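Local coordinates for protein dihydroorotate dehydrogenase (Schistosoma mansoni, PDB 6UY4) that probably oxidises dihydroorotate to orotate with FMN as cofactor and a quinone as electron acceptor, a step of de novo pyrimidine synthesis, at residues T38-V43 with R130-E135; A150-L155 with V187-E192; A181-G186 with L197-S202. All blocks are in the same frame, centred on the assembly; numbering follows the deposited sequence.

Interaction 1 (T38-V43 with R130-E135); sequences TARLLV and RWTEKE. With QLA (2-[(4-fluorophenyl)amino]-3-hydroxynaphthalene-1,4-dione), chain B.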
# COMPACT_ATOMS: atom_id res chain seq x y z
N THR A 38 1.19 23.35 -11.00
CA THR A 38 2.40 23.97 -11.52
C THR A 38 3.58 23.01 -11.46
O THR A 38 4.42 22.99 -12.37
CB THR A 38 2.72 25.25 -10.75
OG1 THR A 38 2.85 24.95 -9.36
CG2 THR A 38 1.62 26.28 -10.95
N ALA A 39 3.67 22.21 -10.40
CA ALA A 39 4.74 21.23 -10.29
C ALA A 39 4.63 20.18 -11.39
O ALA A 39 5.65 19.76 -11.96
CB ALA A 39 4.72 20.57 -8.91
N ARG A 40 3.41 19.73 -11.69
CA ARG A 40 3.22 18.78 -12.78
C ARG A 40 3.56 19.40 -14.13
O ARG A 40 3.98 18.69 -15.05
CB ARG A 40 1.79 18.25 -12.78
CG ARG A 40 1.41 17.45 -11.54
CD ARG A 40 0.09 16.72 -11.73
NE ARG A 40 -1.02 17.64 -11.93
CZ ARG A 40 -1.83 18.06 -10.96
NH1 ARG A 40 -1.64 17.64 -9.71
NH2 ARG A 40 -2.82 18.89 -11.23
N LEU A 41 3.37 20.71 -14.27
CA LEU A 41 3.79 21.39 -15.49
C LEU A 41 5.31 21.43 -15.61
O LEU A 41 5.86 21.27 -16.70
CB LEU A 41 3.21 22.80 -15.54
N LEU A 42 6.00 21.63 -14.48
CA LEU A 42 7.46 21.65 -14.49
C LEU A 42 8.02 20.25 -14.66
O LEU A 42 8.73 19.97 -15.64
CB LEU A 42 7.97 22.29 -13.20
CG LEU A 42 7.57 23.74 -12.94
CD1 LEU A 42 8.11 24.22 -11.60
CD2 LEU A 42 8.05 24.64 -14.07
N VAL A 43 7.73 19.36 -13.72
CA VAL A 43 8.21 17.98 -13.77
C VAL A 43 7.14 17.16 -14.49
O VAL A 43 6.15 16.74 -13.90
CB VAL A 43 8.50 17.43 -12.37
CG1 VAL A 43 9.13 16.05 -12.47
CG2 VAL A 43 9.40 18.38 -11.60
N ARG A 130 0.53 9.72 -15.20
CA ARG A 130 -0.57 10.41 -14.54
C ARG A 130 -1.80 10.41 -15.44
O ARG A 130 -1.71 10.58 -16.65
CB ARG A 130 -0.19 11.86 -14.21
CG ARG A 130 1.06 12.03 -13.37
CD ARG A 130 1.18 13.48 -12.91
NE ARG A 130 2.44 13.75 -12.23
CZ ARG A 130 3.47 14.37 -12.79
NH1 ARG A 130 4.58 14.58 -12.09
NH2 ARG A 130 3.40 14.77 -14.05
N TRP A 131 -2.97 10.23 -14.82
CA TRP A 131 -4.27 10.39 -15.48
C TRP A 131 -5.02 11.46 -14.69
O TRP A 131 -5.94 11.15 -13.92
CB TRP A 131 -5.04 9.07 -15.54
CG TRP A 131 -6.21 9.10 -16.48
CD1 TRP A 131 -6.63 10.16 -17.24
CD2 TRP A 131 -7.12 8.03 -16.76
NE1 TRP A 131 -7.74 9.81 -17.97
CE2 TRP A 131 -8.06 8.50 -17.69
CE3 TRP A 131 -7.23 6.71 -16.31
CZ2 TRP A 131 -9.10 7.71 -18.18
CZ3 TRP A 131 -8.26 5.92 -16.80
CH2 TRP A 131 -9.18 6.43 -17.72
N THR A 132 -4.63 12.72 -14.89
CA THR A 132 -5.15 13.81 -14.08
C THR A 132 -6.64 14.04 -14.32
O THR A 132 -7.33 14.53 -13.42
CB THR A 132 -4.36 15.09 -14.37
OG1 THR A 132 -2.96 14.79 -14.40
CG2 THR A 132 -4.62 16.13 -13.29
N GLU A 133 -7.14 13.70 -15.51
CA GLU A 133 -8.55 13.91 -15.80
C GLU A 133 -9.45 13.12 -14.86
O GLU A 133 -10.60 13.51 -14.63
CB GLU A 133 -8.85 13.53 -17.25
N LYS A 134 -8.95 12.01 -14.30
CA LYS A 134 -9.71 11.19 -13.37
C LYS A 134 -9.05 11.09 -12.00
O LYS A 134 -9.49 10.29 -11.17
CB LYS A 134 -9.92 9.79 -13.95
CG LYS A 134 -10.63 9.77 -15.29
N GLU A 135 -8.01 11.90 -11.75
CA GLU A 135 -7.23 11.82 -10.51
C GLU A 135 -6.74 10.39 -10.27
O GLU A 135 -6.91 9.83 -9.18
CB GLU A 135 -8.03 12.34 -9.31
CG GLU A 135 -8.40 13.82 -9.40
CD GLU A 135 -9.02 14.34 -8.11
OE1 GLU A 135 -8.87 13.67 -7.07
OE2 GLU A 135 -9.65 15.41 -8.15
C1 QLA B . 4.71 11.15 -6.59
O1 QLA B . 5.08 10.31 -5.79
C2 QLA B . 4.92 12.60 -6.27
O2 QLA B . 5.59 12.85 -5.16
C3 QLA B . 4.41 13.60 -7.13
O3 QLA B . 3.54 14.11 -9.30
C4 QLA B . 4.17 15.39 -5.42
C5 QLA B . 3.29 14.73 -4.57
C6 QLA B . 3.06 15.20 -3.29
C7 QLA B . 3.73 16.32 -2.88
C8 QLA B . 4.61 16.99 -3.68
C9 QLA B . 4.83 16.51 -4.97
C10 QLA B . 3.86 13.21 -8.48
C11 QLA B . 3.66 11.78 -8.78
C12 QLA B . 3.06 11.41 -9.97
C13 QLA B . 2.86 10.08 -10.27
C14 QLA B . 3.26 9.09 -9.37
C15 QLA B . 3.86 9.45 -8.18
C16 QLA B . 4.06 10.79 -7.87
F1 QLA B . 3.51 16.79 -1.62
N1 QLA B . 4.41 14.89 -6.74
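R130, at the end of strand 128-131, reaches to the C-terminal end of helix 29-42 and meets both R40 and V43. Its chain runs extended from CG to NE, which carries the guanidinium against the methylenes of R40, with its outer edge at the end of the helix. There NH1 donates to the carbonyl of V43, the first residue to leave helical geometry, with R130 NH1 3.2 Å from V43 O. The oxygen lies close to the guanidinium plane, and NH2 adds a weak second bond to it. The neighbouring edge, NE and NH1, holds the inhibitor, so NH1 serves both acceptors: R130 NH1 is 3.0 Å and R130 NE 3.2 Å from O3 of the naphthoquinone QLA. In class 2 dihydroorotate dehydrogenases the N-terminal helices form a lipophilic channel beside the barrel, where the quinone is thought to enter; H50 and S53 of helix 46-58 also bind QLA. R40 covers one guanidinium face with methylenes, its CG 3.8 Å above the R130 plane, and R40 CD comes within 3.6 Å of R130 CD. A bend at chi3 (-63°) turns the R40 head group off toward T132, and the two guanidinium planes stand 59° apart. Next along the chain, T132 presents its methyl to a face of that head group, T132 CG2 lying 3.9 Å from R40 NH2, while Y359 of helix 355-360 touches R40, R130 and T132 alike.

Interaction 2 (A150-L155 with V187-E192); sequences AVYERL and VRKFGE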
# COMPACT_ATOMS: atom_id res chain seq x y z
N ALA A 150 19.81 -2.63 2.90
CA ALA A 150 19.79 -1.17 2.82
C ALA A 150 18.58 -0.59 3.53
O ALA A 150 18.68 0.42 4.23
CB ALA A 150 19.83 -0.73 1.36
N VAL A 151 17.41 -1.22 3.36
CA VAL A 151 16.20 -0.72 4.01
C VAL A 151 16.22 -1.03 5.50
O VAL A 151 15.72 -0.24 6.31
CB VAL A 151 14.95 -1.29 3.32
CG1 VAL A 151 13.68 -0.74 3.95
CG2 VAL A 151 14.98 -0.98 1.83
N TYR A 152 16.79 -2.17 5.89
CA TYR A 152 16.85 -2.52 7.31
C TYR A 152 17.75 -1.57 8.09
O TYR A 152 17.48 -1.30 9.27
CB TYR A 152 17.33 -3.97 7.47
CG TYR A 152 17.57 -4.37 8.91
CD1 TYR A 152 16.52 -4.73 9.74
CD2 TYR A 152 18.86 -4.41 9.43
CE1 TYR A 152 16.74 -5.10 11.05
CE2 TYR A 152 19.09 -4.79 10.74
CZ TYR A 152 18.03 -5.13 11.54
OH TYR A 152 18.25 -5.50 12.85
N GLU A 153 18.81 -1.06 7.46
CA GLU A 153 19.68 -0.10 8.14
C GLU A 153 18.96 1.20 8.44
O GLU A 153 19.38 1.93 9.35
CB GLU A 153 20.92 0.17 7.29
CG GLU A 153 21.94 -0.95 7.30
CD GLU A 153 22.54 -1.18 8.68
OE1 GLU A 153 22.75 -0.18 9.40
OE2 GLU A 153 22.79 -2.35 9.04
N ARG A 154 17.88 1.51 7.72
CA ARG A 154 17.11 2.71 7.95
C ARG A 154 15.96 2.51 8.94
O ARG A 154 15.30 3.49 9.31
CB ARG A 154 16.55 3.25 6.63
CG ARG A 154 17.60 3.41 5.54
CD ARG A 154 17.02 4.14 4.33
NE ARG A 154 18.00 4.27 3.25
CZ ARG A 154 18.01 3.52 2.16
NH1 ARG A 154 17.09 2.57 1.99
NH2 ARG A 154 18.93 3.71 1.22
N LEU A 155 15.71 1.27 9.37
CA LEU A 155 14.60 0.98 10.27
C LEU A 155 15.02 0.26 11.55
O LEU A 155 14.15 -0.09 12.35
CB LEU A 155 13.54 0.12 9.56
CG LEU A 155 12.81 0.72 8.35
CD1 LEU A 155 11.96 -0.35 7.68
CD2 LEU A 155 11.95 1.89 8.77
N VAL A 187 10.46 -11.92 6.44
CA VAL A 187 9.85 -12.03 7.76
C VAL A 187 10.92 -12.11 8.84
O VAL A 187 10.81 -11.50 9.91
CB VAL A 187 8.89 -13.23 7.82
CG1 VAL A 187 8.35 -13.41 9.23
CG2 VAL A 187 7.76 -13.06 6.83
N ARG A 188 12.00 -12.86 8.57
CA ARG A 188 13.08 -12.97 9.54
C ARG A 188 13.91 -11.69 9.61
O ARG A 188 14.50 -11.40 10.66
CB ARG A 188 13.97 -14.16 9.19
N LYS A 189 13.95 -10.92 8.52
CA LYS A 189 14.80 -9.73 8.49
C LYS A 189 14.16 -8.55 9.21
O LYS A 189 14.84 -7.85 9.98
CB LYS A 189 15.11 -9.35 7.04
CG LYS A 189 16.13 -8.23 6.88
CD LYS A 189 17.52 -8.70 7.25
CE LYS A 189 18.56 -7.63 6.98
NZ LYS A 189 19.95 -8.12 7.23
N PHE A 190 12.87 -8.32 8.99
CA PHE A 190 12.19 -7.15 9.54
C PHE A 190 11.21 -7.49 10.66
O PHE A 190 10.57 -6.58 11.19
CB PHE A 190 11.44 -6.41 8.42
CG PHE A 190 12.32 -5.95 7.30
CD1 PHE A 190 13.05 -4.77 7.42
CD2 PHE A 190 12.43 -6.68 6.14
CE1 PHE A 190 13.86 -4.34 6.39
CE2 PHE A 190 13.24 -6.26 5.10
CZ PHE A 190 13.96 -5.08 5.23
N GLY A 191 11.09 -8.76 11.04
CA GLY A 191 10.11 -9.14 12.05
C GLY A 191 10.38 -8.58 13.42
O GLY A 191 9.45 -8.49 14.24
N GLU A 192 11.62 -8.19 13.71
CA GLU A 192 11.97 -7.67 15.03
C GLU A 192 11.81 -6.16 15.14
O GLU A 192 11.58 -5.66 16.25
CB GLU A 192 13.41 -8.06 15.38
CG GLU A 192 13.65 -9.56 15.47
CD GLU A 192 13.04 -10.17 16.72
OE1 GLU A 192 12.68 -9.42 17.64
OE2 GLU A 192 12.93 -11.42 16.77
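This is an apolar helix-to-helix contact on the outside of the barrel, where the C-terminal ends of helices 147-153 and 179-190 come side by side. The backbones are nearest at Y152 and F190, whose CA atoms are 6.9 Å apart, and no hydrogen bond crosses between the two segments. The CE1 atom of F190 is the point of contact, 3.6 Å from Y152 CA and 3.7 Å from Y152 CB, while the backbone carbon V151 C lies at the ring edge. The F190 and Y152 side chains slide past each other in opposite directions. V151 adds a looser touch, with its CG1 4.4 Å from F190 CE1. In the parallel alpha/beta barrel of this family, such helices form the outer layer around the strands. F190 and V151 accordingly serve two layers at once: both side chains also touch V115 of strand 109-115, and F190 further reaches V168 and L170 of strand 165-170 and meets H148 edge-to-face. Y152 takes the outer position. With CG anti to N (chi1 173°), its ring lies alongside the end of helix 179-190, where Y152 CE1 approaches K189 O to 3.5 Å, a contact without a hydrogen bond. The aliphatic chain of K189 bends at chi2 and crosses the tyrosine at about a right angle, bringing K189 CE to 3.9 Å from Y152 CB. Beyond that methylene, K189 NZ forms a long, weak ion pair with D149, earlier on helix 147-153.

Interaction 3 (A181-G186 with L197-S202); sequences ADYVAG and LVINVS. With FMN (flavin mononucleotide), chain G.
A beta-alpha-beta unit of the barrel, made of strand 165-170, helix 179-190 and strand 196-200, is closed here by the packing of its helix onto its second strand. Y183 and I199 carry the contact, their CA atoms 7.3 Å apart. The CG2 methyl of I199 sits over one face of the tyrosine ring in a CH-pi contact, 4.0 Å from the Y183 ring centroid and 25° off the ring normal. It is displaced toward one rim, so that its nearest ring atom is Y183 CD1, at 3.7 Å. The branch that touches is fixed by the isoleucine torsion: chi1 of -61° puts CG2 anti to the backbone N, with CG1 anti to the carbonyl carbon. Around this pair, helix 215-230 adds to the packing, with L221 against Y183 and V225 against I199. The phenol end of Y183 extends along the strand to N200, where Y183 OH lies 3.9 Å from N200 O, a contact that is not a hydrogen bond. At N200 the strand passes from packing to cofactor binding. Its amide gives a nearly straight hydrogen bond to the pyrimidine carbonyl of the flavin, N200 ND2 being 2.7 Å from FMN O2 with an N-H...O angle of 167°. The other end of that amide, OD1, accepts from N169 of the adjoining strand, which should fix which way round the group lies. T114 and K241 also hydrogen-bond to FMN, and this placing of cofactor ligands at the C-terminal ends of the strands is characteristic of TIM-barrel flavoproteins.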
# COMPACT_ATOMS: atom_id res chain seq x y z
N ALA A 181 10.78 -18.52 -0.23
CA ALA A 181 11.98 -18.33 0.58
C ALA A 181 12.31 -16.84 0.73
O ALA A 181 12.81 -16.42 1.78
CB ALA A 181 13.16 -19.08 -0.04
N ASP A 182 12.04 -16.05 -0.31
CA ASP A 182 12.26 -14.61 -0.22
C ASP A 182 11.32 -13.97 0.79
O ASP A 182 11.74 -13.09 1.56
CB ASP A 182 12.09 -13.96 -1.59
CG ASP A 182 13.17 -14.37 -2.57
OD1 ASP A 182 13.85 -15.40 -2.32
OD2 ASP A 182 13.35 -13.67 -3.59
N TYR A 183 10.06 -14.39 0.80
CA TYR A 183 9.12 -13.86 1.79
C TYR A 183 9.51 -14.28 3.20
O TYR A 183 9.40 -13.49 4.14
CB TYR A 183 7.70 -14.33 1.46
CG TYR A 183 7.15 -13.77 0.17
CD1 TYR A 183 6.88 -12.41 0.04
CD2 TYR A 183 6.89 -14.60 -0.92
CE1 TYR A 183 6.37 -11.90 -1.14
CE2 TYR A 183 6.39 -14.09 -2.10
CZ TYR A 183 6.13 -12.74 -2.21
OH TYR A 183 5.63 -12.22 -3.38
N VAL A 184 9.97 -15.52 3.36
CA VAL A 184 10.41 -15.98 4.68
C VAL A 184 11.63 -15.20 5.13
O VAL A 184 11.74 -14.82 6.31
CB VAL A 184 10.68 -17.50 4.65
CG1 VAL A 184 11.39 -17.95 5.91
CG2 VAL A 184 9.38 -18.27 4.47
N ALA A 185 12.57 -14.94 4.22
CA ALA A 185 13.74 -14.15 4.57
C ALA A 185 13.35 -12.74 5.00
O ALA A 185 13.95 -12.18 5.92
CB ALA A 185 14.71 -14.10 3.39
N GLY A 186 12.33 -12.17 4.35
CA GLY A 186 11.86 -10.86 4.75
C GLY A 186 11.22 -10.87 6.13
O GLY A 186 11.41 -9.93 6.92
N LEU A 197 3.99 -6.81 9.32
CA LEU A 197 4.54 -7.24 8.05
C LEU A 197 3.40 -7.56 7.09
O LEU A 197 2.33 -8.02 7.50
CB LEU A 197 5.44 -8.47 8.22
CG LEU A 197 6.60 -8.33 9.21
CD1 LEU A 197 7.23 -9.68 9.50
CD2 LEU A 197 7.64 -7.35 8.69
N VAL A 198 3.64 -7.30 5.80
CA VAL A 198 2.64 -7.51 4.76
C VAL A 198 3.26 -8.35 3.65
O VAL A 198 4.44 -8.20 3.33
CB VAL A 198 2.12 -6.17 4.19
CG1 VAL A 198 0.97 -6.42 3.22
CG2 VAL A 198 1.68 -5.25 5.31
N ILE A 199 2.45 -9.24 3.08
CA ILE A 199 2.85 -10.06 1.93
C ILE A 199 1.80 -9.89 0.85
O ILE A 199 0.60 -10.07 1.11
CB ILE A 199 3.01 -11.54 2.31
CG1 ILE A 199 4.10 -11.70 3.37
CG2 ILE A 199 3.34 -12.37 1.08
CD1 ILE A 199 4.33 -13.12 3.81
N ASN A 200 2.24 -9.55 -0.36
CA ASN A 200 1.33 -9.32 -1.47
C ASN A 200 0.98 -10.65 -2.14
O ASN A 200 1.87 -11.39 -2.57
CB ASN A 200 1.95 -8.37 -2.49
CG ASN A 200 1.94 -6.93 -2.02
OD1 ASN A 200 1.71 -6.65 -0.84
ND2 ASN A 200 2.19 -6.01 -2.94
N VAL A 201 -0.32 -10.94 -2.23
CA VAL A 201 -0.78 -12.06 -3.04
C VAL A 201 -0.59 -11.72 -4.51
O VAL A 201 -0.89 -10.60 -4.95
CB VAL A 201 -2.25 -12.39 -2.73
CG1 VAL A 201 -2.77 -13.47 -3.68
CG2 VAL A 201 -2.40 -12.84 -1.29
N SER A 202 -0.07 -12.68 -5.27
CA SER A 202 0.19 -12.45 -6.69
C SER A 202 -1.11 -12.17 -7.43
O SER A 202 -2.06 -12.96 -7.36
CB SER A 202 0.89 -13.66 -7.30
OG SER A 202 -0.02 -14.71 -7.55
N1 FMN G . 1.55 -1.70 -3.36
C2 FMN G . 2.38 -2.61 -2.75
O2 FMN G . 1.91 -3.48 -2.01
N3 FMN G . 3.74 -2.57 -2.96
C4 FMN G . 4.28 -1.60 -3.79
O4 FMN G . 5.50 -1.56 -3.98
C4A FMN G . 3.45 -0.68 -4.41
N5 FMN G . 3.98 0.29 -5.24
C5A FMN G . 3.16 1.21 -5.85
C6 FMN G . 3.70 2.18 -6.68
C7 FMN G . 2.88 3.11 -7.30
C7M FMN G . 3.47 4.15 -8.20
C8 FMN G . 1.50 3.07 -7.09
C8M FMN G . 0.61 4.07 -7.76
C9 FMN G . 0.96 2.09 -6.26
C9A FMN G . 1.78 1.16 -5.63
N10 FMN G . 1.25 0.19 -4.80
C10 FMN G . 2.08 -0.73 -4.19
C1' FMN G . -0.23 0.12 -4.56
C2' FMN G . -0.62 1.01 -3.39
O2' FMN G . 0.14 0.68 -2.25
C3' FMN G . -2.10 0.84 -3.05
O3' FMN G . -2.39 -0.53 -2.88
C4' FMN G . -3.01 1.42 -4.13
O4' FMN G . -2.33 2.41 -4.88
C5' FMN G . -4.22 2.04 -3.46
O5' FMN G . -4.96 2.81 -4.37
P FMN G . -5.07 4.39 -4.14
O1P FMN G . -5.97 4.97 -5.20
O2P FMN G . -5.61 4.69 -2.76
O3P FMN G . -3.69 4.99 -4.28

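Interactions 2 and 3 belong together: both draw on helix 179-190, their centres are about 13 Å apart, and L197 of interaction 3 packs against V187, F190 and G191 of interaction 2. Interaction 2 sets helix beside helix in the outer layer and is partly buried; interaction 3 sets helix on strand and is wholly buried. Across each pair of segments the contact is mainly apolar and without hydrogen bonds, polar binding appearing where the strand of interaction 3 reaches the flavin. Interaction 1 lies at the surface, about 33 Å from interaction 3 between centres and across the chain's centre from it. There arginine methylenes and charged hydrogen bonding join an N-terminal helix to the inhibitor site.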